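Local coordinates for conserved protein (Methanothermobacter thermautotrophicus, PDB 3BEY) that is of unestablished function but belongs to the carboxymuconolactone decarboxylase family of AhpD-like proteins and may have peroxiredoxin activity, at residues 32-35 and 36-40; 17-20 and 21-24. All coordinates share one frame; numbering follows the deposited sequence.

Contact 1 (32-35 and 36-40); sequences LTER and EKLLI
T33 and E36 hold each other by two reciprocal bonds at the start of helix 34-47. T33 N donates to E36 OE1 at 2.8 Å, reaching the carboxylate oxygen on its anti side, 26° out of the carboxylate plane; E36 N returns a nearly straight bond (167°) to T33 OG1 at 3.2 Å. T33 OG1 can face the helix because it sits between the backbone N and the carbonyl carbon (chi1 72°), and E36 CG lies only 3.0 Å from it. Apolar packing adds to the tight part, L32 CD1 meeting I40 CD1 at 3.6 Å, roughly at right angles. E36 OE2 forms a salt bridge to R35 of the second subunit, so an alanine here would probably leave T33 N without its acceptor and that arginine without one of its carboxylate partners. Exposed E34 is the loose side, running alongside L38, its CG 4.0 Å from L38 CD1. R35 is gripped by salt bridges to E70 and to E36 of the second subunit, with L39 CD1 over one guanidinium face; K37 folds back past L32 O and packs on E73 of that subunit. T33 and E36 thus form a capping box, the classic side-chain closure of a helix N-terminus.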
# COMPACT_ATOMS: atom_id res chain seq x y z
N LEU D 32 -25.65 -4.96 6.74
CA LEU D 32 -25.00 -6.25 6.87
C LEU D 32 -25.11 -6.81 8.30
O LEU D 32 -25.22 -6.05 9.26
CB LEU D 32 -23.51 -6.17 6.50
CG LEU D 32 -23.07 -5.63 5.14
CD1 LEU D 32 -21.55 -5.78 5.03
CD2 LEU D 32 -23.75 -6.40 4.01
N THR D 33 -25.06 -8.13 8.41
CA THR D 33 -25.13 -8.81 9.69
C THR D 33 -23.77 -8.67 10.37
O THR D 33 -22.74 -8.46 9.71
CB THR D 33 -25.40 -10.31 9.52
OG1 THR D 33 -24.24 -10.95 8.98
CG2 THR D 33 -26.58 -10.54 8.56
N GLU D 34 -23.77 -8.80 11.70
CA GLU D 34 -22.55 -8.71 12.49
C GLU D 34 -21.51 -9.72 11.99
O GLU D 34 -20.31 -9.47 12.01
CB GLU D 34 -22.88 -8.99 13.96
CG GLU D 34 -21.74 -8.71 14.93
CD GLU D 34 -21.96 -9.35 16.29
OE1 GLU D 34 -21.32 -8.91 17.26
OE2 GLU D 34 -22.77 -10.30 16.37
N ARG D 35 -21.98 -10.88 11.56
CA ARG D 35 -21.09 -11.91 11.08
C ARG D 35 -20.32 -11.42 9.84
O ARG D 35 -19.10 -11.54 9.77
CB ARG D 35 -21.89 -13.16 10.73
CG ARG D 35 -21.09 -14.25 10.05
CD ARG D 35 -21.96 -15.46 9.76
NE ARG D 35 -21.30 -16.39 8.85
CZ ARG D 35 -20.38 -17.27 9.22
NH1 ARG D 35 -19.84 -18.07 8.31
NH2 ARG D 35 -20.01 -17.37 10.49
N GLU D 36 -21.05 -10.86 8.89
CA GLU D 36 -20.45 -10.39 7.65
C GLU D 36 -19.46 -9.25 7.90
O GLU D 36 -18.35 -9.27 7.36
CB GLU D 36 -21.56 -9.97 6.69
CG GLU D 36 -22.55 -11.11 6.45
CD GLU D 36 -23.82 -10.67 5.74
OE1 GLU D 36 -24.36 -9.60 6.08
OE2 GLU D 36 -24.28 -11.42 4.84
N LYS D 37 -19.83 -8.29 8.74
CA LYS D 37 -18.94 -7.18 9.05
C LYS D 37 -17.66 -7.63 9.77
O LYS D 37 -16.60 -7.04 9.58
CB LYS D 37 -19.69 -6.14 9.89
CG LYS D 37 -20.76 -5.39 9.08
CD LYS D 37 -21.69 -4.58 9.98
CE LYS D 37 -22.57 -5.49 10.83
NZ LYS D 37 -23.55 -4.73 11.64
N LEU D 38 -17.76 -8.69 10.57
CA LEU D 38 -16.60 -9.21 11.28
C LEU D 38 -15.64 -9.88 10.29
O LEU D 38 -14.44 -9.63 10.32
CB LEU D 38 -17.02 -10.21 12.36
CG LEU D 38 -17.67 -9.59 13.60
CD1 LEU D 38 -18.25 -10.69 14.48
CD2 LEU D 38 -16.65 -8.77 14.37
N LEU D 39 -16.16 -10.74 9.43
CA LEU D 39 -15.34 -11.40 8.43
C LEU D 39 -14.70 -10.33 7.53
O LEU D 39 -13.51 -10.38 7.22
CB LEU D 39 -16.18 -12.35 7.58
CG LEU D 39 -16.74 -13.61 8.27
CD1 LEU D 39 -17.93 -14.12 7.49
CD2 LEU D 39 -15.63 -14.67 8.39
N ILE D 40 -15.50 -9.36 7.10
CA ILE D 40 -14.98 -8.31 6.25
C ILE D 40 -13.85 -7.53 6.92
O ILE D 40 -12.86 -7.21 6.28
CB ILE D 40 -16.13 -7.36 5.82
CG1 ILE D 40 -17.08 -8.11 4.89
CG2 ILE D 40 -15.58 -6.14 5.08
CD1 ILE D 40 -18.35 -7.36 4.64

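Contact 2 (17-20 and 21-24); sequences ESFK and NFRE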
# COMPACT_ATOMS: atom_id res chain seq x y z
N GLU D 17 -12.63 11.04 19.25
CA GLU D 17 -14.01 10.75 19.62
C GLU D 17 -14.86 10.69 18.36
O GLU D 17 -15.60 9.73 18.15
CB GLU D 17 -14.52 11.81 20.59
CG GLU D 17 -15.92 11.59 21.13
CD GLU D 17 -16.95 12.47 20.45
OE1 GLU D 17 -16.63 13.65 20.16
OE2 GLU D 17 -18.09 12.00 20.22
N SER D 18 -14.74 11.70 17.50
CA SER D 18 -15.52 11.72 16.26
C SER D 18 -15.18 10.47 15.43
O SER D 18 -16.01 9.97 14.68
CB SER D 18 -15.21 12.97 15.43
OG SER D 18 -13.97 12.84 14.77
N PHE D 19 -13.95 9.99 15.58
CA PHE D 19 -13.53 8.81 14.85
C PHE D 19 -14.17 7.57 15.45
O PHE D 19 -14.59 6.67 14.73
CB PHE D 19 -12.01 8.66 14.88
CG PHE D 19 -11.52 7.48 14.08
CD1 PHE D 19 -11.64 7.48 12.69
CD2 PHE D 19 -10.97 6.37 14.70
CE1 PHE D 19 -11.23 6.38 11.93
CE2 PHE D 19 -10.55 5.27 13.96
CZ PHE D 19 -10.69 5.28 12.57
N LYS D 20 -14.22 7.51 16.78
CA LYS D 20 -14.83 6.37 17.45
C LYS D 20 -16.30 6.30 17.07
O LYS D 20 -16.88 5.23 16.98
CB LYS D 20 -14.68 6.49 18.97
CG LYS D 20 -13.23 6.38 19.45
CD LYS D 20 -13.14 6.25 20.97
CE LYS D 20 -11.68 6.28 21.47
NZ LYS D 20 -10.82 5.20 20.89
N ASN D 21 -16.90 7.46 16.81
CA ASN D 21 -18.31 7.52 16.41
C ASN D 21 -18.45 7.03 14.97
O ASN D 21 -19.41 6.34 14.64
CB ASN D 21 -18.85 8.95 16.55
CG ASN D 21 -19.17 9.32 18.00
OD1 ASN D 21 -19.47 10.47 18.30
ND2 ASN D 21 -19.11 8.33 18.89
N PHE D 22 -17.48 7.38 14.14
CA PHE D 22 -17.49 6.94 12.75
C PHE D 22 -17.34 5.43 12.76
O PHE D 22 -18.06 4.72 12.05
CB PHE D 22 -16.33 7.58 11.98
CG PHE D 22 -16.10 6.96 10.62
CD1 PHE D 22 -14.94 6.23 10.36
CD2 PHE D 22 -17.04 7.08 9.60
CE1 PHE D 22 -14.73 5.64 9.11
CE2 PHE D 22 -16.84 6.50 8.35
CZ PHE D 22 -15.68 5.77 8.10
N ARG D 23 -16.41 4.94 13.58
CA ARG D 23 -16.18 3.51 13.66
C ARG D 23 -17.46 2.81 14.07
O ARG D 23 -17.82 1.79 13.49
CB ARG D 23 -15.07 3.17 14.66
CG ARG D 23 -14.53 1.75 14.50
CD ARG D 23 -14.36 1.02 15.83
NE ARG D 23 -13.29 1.56 16.66
CZ ARG D 23 -13.11 1.23 17.95
NH1 ARG D 23 -13.94 0.38 18.54
NH2 ARG D 23 -12.10 1.77 18.64
N GLU D 24 -18.14 3.36 15.07
CA GLU D 24 -19.37 2.76 15.56
C GLU D 24 -20.53 2.80 14.56
O GLU D 24 -21.31 1.84 14.47
CB GLU D 24 -19.79 3.40 16.89
CG GLU D 24 -19.08 2.78 18.10
CD GLU D 24 -19.51 1.33 18.34
OE1 GLU D 24 -18.79 0.60 19.05
OE2 GLU D 24 -20.58 0.91 17.82
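F19 and F22 meet along one side of helix 13-27, three residues apart, and form the aromatic part of this contact. F19 CE1 comes to the edge of the F22 ring, near its plane, 4.0 Å from F22 CD1. In both residues CG lies opposite the backbone N (chi1 -177° in F19, 168° in F22), which swings each ring to the carbonyl side of its own CA and lets the two side chains cross obliquely. The pair is buried, and the same two residues of the third subunit meet it reciprocally, F19 with F22 and F22 with F19, their planes at about 55°.

The backbone bonds are those of a regular alpha-helix, each amide donating to the carbonyl four residues back. R23 N to F19 O is the shortest at 2.8 Å; the bonds from N21 N to E17 O, F22 N to S18 O and E24 N to K20 O are only slightly longer. S18 OG turns back within the helix to bond V15 O.

Two positive groups come close together. K20 NZ lies 4.3 Å from R23 NH2, a juxtaposition of like charges that would probably cost some electrostatic energy; K20 NZ also has a long, weak ion pair with D6, and R23 NH2 comes close to R56, another positive group. The aliphatic root of R23 stays against the helix, its CB 3.5 Å from F19 O.

Helix 13-27 thus turns its phenylalanine side to other copies of the protein: the third subunit packs S18, F19 and F22 through its own 13-27 helix, and helix 68-90 of the second subunit supplies A83 to F19 and L80 to F22 and R23.

In the fold
Contact 2 lies midway along helix 13-27 and contact 1 opens helix 34-47, the next helix in the chain, so they occur in series. Their centres are 18 Å apart and their nearest atoms about 7 Å, with no direct touch. A bond from K37 NZ of contact 1 to the E29 carbonyl ties the start of the second helix to the connecting segment that follows the first. Both contacts face the second subunit, and contact 2 also meets a third, so together they belong to the subunit interfaces of the six-chain assembly. The C50-C53 disulfide, a cysteine pair consistent with AhpD-like redox chemistry, belongs to neither contact.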